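Local coordinates for protein ubiquitin-conjugating enzyme E2, putative (Plasmodium falciparum, PDB 2Q0V) that probably takes part in ubiquitin transfer as a ubiquitin-conjugating enzyme variant, a type that generally partners an active E2 instead of carrying ubiquitin itself, at residues A[42-47]-A[123-128]; A[99-104]-A[133-138]. All blocks are in the same frame, centred on the assembly; numbering follows the deposited sequence.

Contact 1: A[42-47]-A[123-128]; sequences VSFGLE and YTIETI
F44, pointing inward from the edge strand 42-46, sets its ring against the first turn of helix 125-135. The CG2 methyl of I125 meets the root of the ring, 3.9 Å from F44 CG, while CE2, further round the ring, lies 3.9 Å from the CB of E126; both approach obliquely. F44 CG stands between its own backbone N and carbonyl carbon (chi1 59°), and this carries the ring off the strand toward the helix. I125 turns CG2 to the ring and also touches W57 on the next strand. E126 meets the ring most closely with its CB; its extended chain runs on past the ring, where OE2 makes a salt bridge with R32 of helix 22-34, and the carboxylate plane is 42° from the ring's.

Further out, T124 occupies the N-cap, and its backbone N gives a 2.8 Å hydrogen bond to T127 OG1, bracing the start of the helix. E29 of helix 22-34 accepts a bond from I125 N. The F44 side chain sits between C59 of strand 56-62, helix 125-135 and R32, with V38 also against it, in the buried sheet-to-helix interface of the ubiquitin-conjugating (UBC) fold.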
loop_
_atom_site.group_PDB
_atom_site.type_symbol
_atom_site.label_atom_id
_atom_site.label_comp_id
_atom_site.label_asym_id
_atom_site.label_seq_id
_atom_site.Cartn_x
_atom_site.Cartn_y
_atom_site.Cartn_z
ATOM N N VAL A 42 -9.086 -2.249 -3.023
ATOM C CA VAL A 42 -8.151 -1.464 -2.258
ATOM C C VAL A 42 -8.748 -0.083 -2.161
ATOM O O VAL A 42 -9.530 0.335 -2.997
ATOM C CB VAL A 42 -6.694 -1.401 -2.844
ATOM C CG1 VAL A 42 -6.150 -2.778 -3.225
ATOM C CG2 VAL A 42 -6.585 -0.404 -4.000
ATOM N N SER A 43 -8.411 0.610 -1.089
ATOM C CA SER A 43 -8.677 2.023 -1.025
ATOM C C SER A 43 -7.445 2.708 -0.433
ATOM O O SER A 43 -6.583 2.063 0.183
ATOM C CB SER A 43 -9.934 2.280 -0.231
ATOM O OG SER A 43 -9.677 2.003 1.117
ATOM N N PHE A 44 -7.331 4.003 -0.677
ATOM C CA PHE A 44 -6.222 4.778 -0.135
ATOM C C PHE A 44 -6.568 6.258 -0.097
ATOM O O PHE A 44 -7.344 6.761 -0.921
ATOM C CB PHE A 44 -4.900 4.517 -0.890
ATOM C CG PHE A 44 -4.937 4.830 -2.364
ATOM C CD1 PHE A 44 -4.481 6.049 -2.843
ATOM C CD2 PHE A 44 -5.398 3.893 -3.279
ATOM C CE1 PHE A 44 -4.484 6.341 -4.233
ATOM C CE2 PHE A 44 -5.421 4.168 -4.659
ATOM C CZ PHE A 44 -4.967 5.401 -5.138
ATOM N N GLY A 45 -5.993 6.937 0.894
ATOM C CA GLY A 45 -6.178 8.375 1.053
ATOM C C GLY A 45 -5.267 8.936 2.119
ATOM O O GLY A 45 -4.436 8.236 2.687
ATOM N N LEU A 46 -5.417 10.221 2.385
ATOM C CA LEU A 46 -4.603 10.893 3.372
ATOM C C LEU A 46 -5.030 10.485 4.769
ATOM O O LEU A 46 -6.205 10.317 5.041
ATOM C CB LEU A 46 -4.716 12.405 3.189
ATOM C CG LEU A 46 -3.966 12.987 1.994
ATOM C CD1 LEU A 46 -4.193 14.475 1.963
ATOM C CD2 LEU A 46 -2.493 12.701 2.068
ATOM N N GLU A 47 -4.050 10.283 5.633
ATOM C CA GLU A 47 -4.298 10.010 7.045
ATOM C C GLU A 47 -5.071 11.183 7.660
ATOM O O GLU A 47 -6.046 10.984 8.391
ATOM C CB GLU A 47 -2.966 9.801 7.744
ATOM C CG GLU A 47 -3.024 9.211 9.139
ATOM C CD GLU A 47 -1.628 8.821 9.639
ATOM O OE1 GLU A 47 -0.616 9.220 8.993
ATOM O OE2 GLU A 47 -1.531 8.110 10.666
ATOM N N TYR A 123 5.748 2.988 -10.360
ATOM C CA TYR A 123 4.843 2.355 -9.405
ATOM C C TYR A 123 4.205 3.431 -8.518
ATOM O O TYR A 123 4.726 4.555 -8.394
ATOM C CB TYR A 123 5.582 1.314 -8.545
ATOM C CG TYR A 123 6.291 0.200 -9.324
ATOM C CD1 TYR A 123 5.798 -0.268 -10.544
ATOM C CD2 TYR A 123 7.441 -0.388 -8.826
ATOM C CE1 TYR A 123 6.441 -1.275 -11.240
ATOM C CE2 TYR A 123 8.084 -1.416 -9.517
ATOM C CZ TYR A 123 7.579 -1.846 -10.709
ATOM O OH TYR A 123 8.226 -2.867 -11.379
ATOM N N THR A 124 3.055 3.088 -7.924
ATOM C CA THR A 124 2.249 4.019 -7.127
ATOM C C THR A 124 1.895 3.385 -5.797
ATOM O O THR A 124 2.156 2.215 -5.570
ATOM C CB THR A 124 0.921 4.426 -7.860
ATOM O OG1 THR A 124 0.174 3.259 -8.211
ATOM C CG2 THR A 124 1.206 5.209 -9.150
ATOM N N ILE A 125 1.307 4.176 -4.915
ATOM C CA ILE A 125 0.617 3.659 -3.745
ATOM C C ILE A 125 -0.319 2.501 -4.149
ATOM O O ILE A 125 -0.298 1.438 -3.523
ATOM C CB ILE A 125 -0.126 4.804 -3.011
ATOM C CG1 ILE A 125 0.907 5.741 -2.356
ATOM C CG2 ILE A 125 -1.072 4.240 -1.946
ATOM C CD1 ILE A 125 0.531 7.181 -2.351
ATOM N N GLU A 126 -1.094 2.692 -5.213
ATOM C CA GLU A 126 -1.973 1.655 -5.728
ATOM C C GLU A 126 -1.237 0.359 -6.125
ATOM O O GLU A 126 -1.653 -0.730 -5.705
ATOM C CB GLU A 126 -2.839 2.207 -6.850
ATOM C CG GLU A 126 -3.686 1.200 -7.596
ATOM C CD GLU A 126 -4.616 1.860 -8.642
ATOM O OE1 GLU A 126 -4.677 3.131 -8.710
ATOM O OE2 GLU A 126 -5.287 1.101 -9.400
ATOM N N THR A 127 -0.136 0.477 -6.867
ATOM C CA THR A 127 0.719 -0.696 -7.199
ATOM C C THR A 127 1.085 -1.540 -5.978
ATOM O O THR A 127 1.123 -2.775 -6.050
ATOM C CB THR A 127 2.061 -0.289 -7.898
ATOM O OG1 THR A 127 1.808 0.723 -8.870
ATOM C CG2 THR A 127 2.676 -1.458 -8.611
ATOM N N ILE A 128 1.398 -0.857 -4.880
ATOM C CA ILE A 128 1.790 -1.513 -3.640
ATOM C C ILE A 128 0.584 -2.275 -3.073
ATOM O O ILE A 128 0.669 -3.447 -2.785
ATOM C CB ILE A 128 2.308 -0.480 -2.608
ATOM C CG1 ILE A 128 3.590 0.220 -3.123
ATOM C CG2 ILE A 128 2.461 -1.146 -1.206
ATOM C CD1 ILE A 128 3.991 1.480 -2.285
#

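Contact 2: A[99-104]-A[133-138]; sequences MSCVDN and RQEMLS
M99 reaches with its sulfur over the end of helix 125-135, where SD lies 4.0 Å from M136 CG and 4.2 Å from E135 CB. In this UBC fold the loop that follows the last strand of the sheet passes beside the C-terminal end of that helix, and the thioether fills the seam between them. The M99 chain bends at its last torsion (chi3 -57°), and the residue also packs on F93 of strand 90-93 and on L132, one turn back along the helix. M136 meets SD with its CG, and its side chain also touches I61 and F69, so the sulfur lies among apolar groups.

Two residues further along the loop, C101 brings SG to 4.3 Å from the CG of E135, a looser touch, and likewise rests on L132. The bend of the E135 chain at chi2 (-54°) helps set its carboxylate beside a water that joins the polar ends. This water sits 2.7 Å from S100 OG and donates to E135 OE1 over 2.5 Å, a distance so short that its exact value is doubtful. The solvent bridge links the two segments where no direct hydrogen bond does.

Within the loop, M99 to V102 form a type I turn. Facing it, a second type I turn runs from E135 to S138. N141 clasps both: its OD1 takes the N-H of S100 and its ND2 gives to the carbonyl of E135. E135 O is gripped further by S138, whose OG donates to it at 3.1 Å, tilted 22° from the carbonyl plane, and whose N comes in from the same face at 3.2 Å.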
loop_
_atom_site.group_PDB
_atom_site.type_symbol
_atom_site.label_atom_id
_atom_site.label_comp_id
_atom_site.label_asym_id
_atom_site.label_seq_id
_atom_site.Cartn_x
_atom_site.Cartn_y
_atom_site.Cartn_z
ATOM N N MET A 99 2.304 -12.810 6.614
ATOM C CA MET A 99 2.698 -12.942 5.205
ATOM C C MET A 99 4.208 -12.988 5.132
ATOM O O MET A 99 4.889 -12.296 5.895
ATOM C CB MET A 99 2.205 -11.759 4.377
ATOM C CG MET A 99 0.767 -11.819 3.971
ATOM S SD MET A 99 0.389 -10.905 2.451
ATOM C CE MET A 99 0.952 -9.288 2.877
ATOM N N SER A 100 4.749 -13.759 4.197
ATOM C CA SER A 100 6.212 -13.839 4.064
ATOM C C SER A 100 6.943 -12.492 3.836
ATOM O O SER A 100 8.136 -12.395 4.106
ATOM C CB SER A 100 6.614 -14.889 3.025
ATOM O OG SER A 100 6.329 -14.426 1.706
ATOM N N CYS A 101 6.248 -11.463 3.360
ATOM C CA CYS A 101 6.865 -10.129 3.166
ATOM C C CYS A 101 6.466 -9.108 4.248
ATOM O O CYS A 101 6.699 -7.915 4.088
ATOM C CB CYS A 101 6.499 -9.571 1.791
ATOM S SG CYS A 101 4.728 -9.295 1.629
ATOM N N VAL A 102 5.846 -9.580 5.331
ATOM C CA VAL A 102 5.531 -8.731 6.488
ATOM C C VAL A 102 6.364 -9.166 7.712
ATOM O O VAL A 102 6.388 -10.338 8.065
ATOM C CB VAL A 102 3.989 -8.742 6.794
ATOM C CG1 VAL A 102 3.660 -7.999 8.059
ATOM C CG2 VAL A 102 3.214 -8.171 5.627
ATOM N N ASP A 103 7.039 -8.225 8.366
ATOM C CA ASP A 103 7.822 -8.571 9.568
ATOM C C ASP A 103 6.962 -8.732 10.845
ATOM O O ASP A 103 5.716 -8.623 10.802
ATOM C CB ASP A 103 9.034 -7.631 9.765
ATOM C CG ASP A 103 8.661 -6.239 10.264
ATOM O OD1 ASP A 103 7.564 -6.046 10.825
ATOM O OD2 ASP A 103 9.494 -5.320 10.104
ATOM N N ASN A 104 7.625 -9.009 11.967
ATOM C CA ASN A 104 6.926 -9.207 13.254
ATOM C C ASN A 104 6.134 -8.010 13.771
ATOM O O ASN A 104 5.231 -8.193 14.567
ATOM C CB ASN A 104 7.873 -9.717 14.335
ATOM C CG ASN A 104 8.318 -11.132 14.068
ATOM O OD1 ASN A 104 7.714 -11.829 13.249
ATOM N ND2 ASN A 104 9.370 -11.575 14.755
ATOM N N ARG A 133 -2.236 -7.464 -2.220
ATOM C CA ARG A 133 -3.359 -8.347 -2.402
ATOM C C ARG A 133 -3.002 -9.581 -3.247
ATOM O O ARG A 133 -3.559 -10.639 -3.035
ATOM C CB ARG A 133 -4.530 -7.601 -3.015
ATOM C CG ARG A 133 -5.796 -7.948 -2.360
ATOM C CD ARG A 133 -6.811 -6.822 -2.426
ATOM N NE ARG A 133 -7.657 -7.052 -3.575
ATOM C CZ ARG A 133 -8.555 -8.027 -3.696
ATOM N NH1 ARG A 133 -9.226 -8.125 -4.823
ATOM N NH2 ARG A 133 -8.798 -8.875 -2.719
ATOM N N GLN A 134 -2.054 -9.449 -4.175
ATOM C CA GLN A 134 -1.627 -10.586 -4.996
ATOM C C GLN A 134 -0.746 -11.554 -4.256
ATOM O O GLN A 134 -0.825 -12.755 -4.473
ATOM C CB GLN A 134 -0.972 -10.106 -6.280
ATOM C CG GLN A 134 -2.038 -9.461 -7.204
ATOM C CD GLN A 134 -2.756 -10.487 -8.080
ATOM O OE1 GLN A 134 -2.173 -11.502 -8.491
ATOM N NE2 GLN A 134 -3.993 -10.218 -8.386
ATOM N N GLU A 135 0.079 -11.022 -3.362
ATOM C CA GLU A 135 0.866 -11.833 -2.459
ATOM C C GLU A 135 0.044 -12.799 -1.612
ATOM O O GLU A 135 0.570 -13.823 -1.199
ATOM C CB GLU A 135 1.678 -10.943 -1.519
ATOM C CG GLU A 135 2.929 -10.399 -2.159
ATOM C CD GLU A 135 3.817 -11.473 -2.742
ATOM O OE1 GLU A 135 4.429 -12.242 -1.950
ATOM O OE2 GLU A 135 3.910 -11.536 -3.998
ATOM N N MET A 136 -1.212 -12.444 -1.328
ATOM C CA MET A 136 -2.108 -13.270 -0.532
ATOM C C MET A 136 -2.462 -14.551 -1.265
ATOM O O MET A 136 -2.744 -15.557 -0.623
ATOM C CB MET A 136 -3.396 -12.525 -0.210
ATOM C CG MET A 136 -3.271 -11.464 0.832
ATOM S SD MET A 136 -4.754 -10.503 0.724
ATOM C CE MET A 136 -4.486 -9.516 2.218
ATOM N N LEU A 137 -2.436 -14.493 -2.604
ATOM C CA LEU A 137 -2.701 -15.650 -3.471
ATOM C C LEU A 137 -1.544 -16.618 -3.573
ATOM O O LEU A 137 -1.714 -17.717 -4.094
ATOM C CB LEU A 137 -3.093 -15.226 -4.889
ATOM C CG LEU A 137 -4.419 -14.506 -5.062
ATOM C CD1 LEU A 137 -4.560 -14.096 -6.496
ATOM C CD2 LEU A 137 -5.598 -15.361 -4.602
ATOM N N SER A 138 -0.367 -16.255 -3.088
ATOM C CA SER A 138 0.775 -17.149 -3.309
ATOM C C SER A 138 0.705 -18.328 -2.357
ATOM O O SER A 138 -0.016 -18.261 -1.360
ATOM C CB SER A 138 2.107 -16.418 -3.173
ATOM O OG SER A 138 2.410 -16.229 -1.817
HETATM O O HOH W 1 4.620 -12.699 0.531
#

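In the fold
Helix 125-135 is the shared element: contact 1 holds its first turn, contact 2 its last, and their centres lie about 17 Å apart. Along the chain the segments alternate, 42-47, 99-104, 123-128 and 133-138, so the two connections cross. One pins the helix start to the first strand of the antiparallel sheet, the other its end to the loop beyond the fourth strand. They also touch directly, V42 CG1 lying 4.2 Å from R133 CD. Within the single UBC domain, one helix thus packs against both the beginning of the four-stranded meander and the loop that follows its last strand.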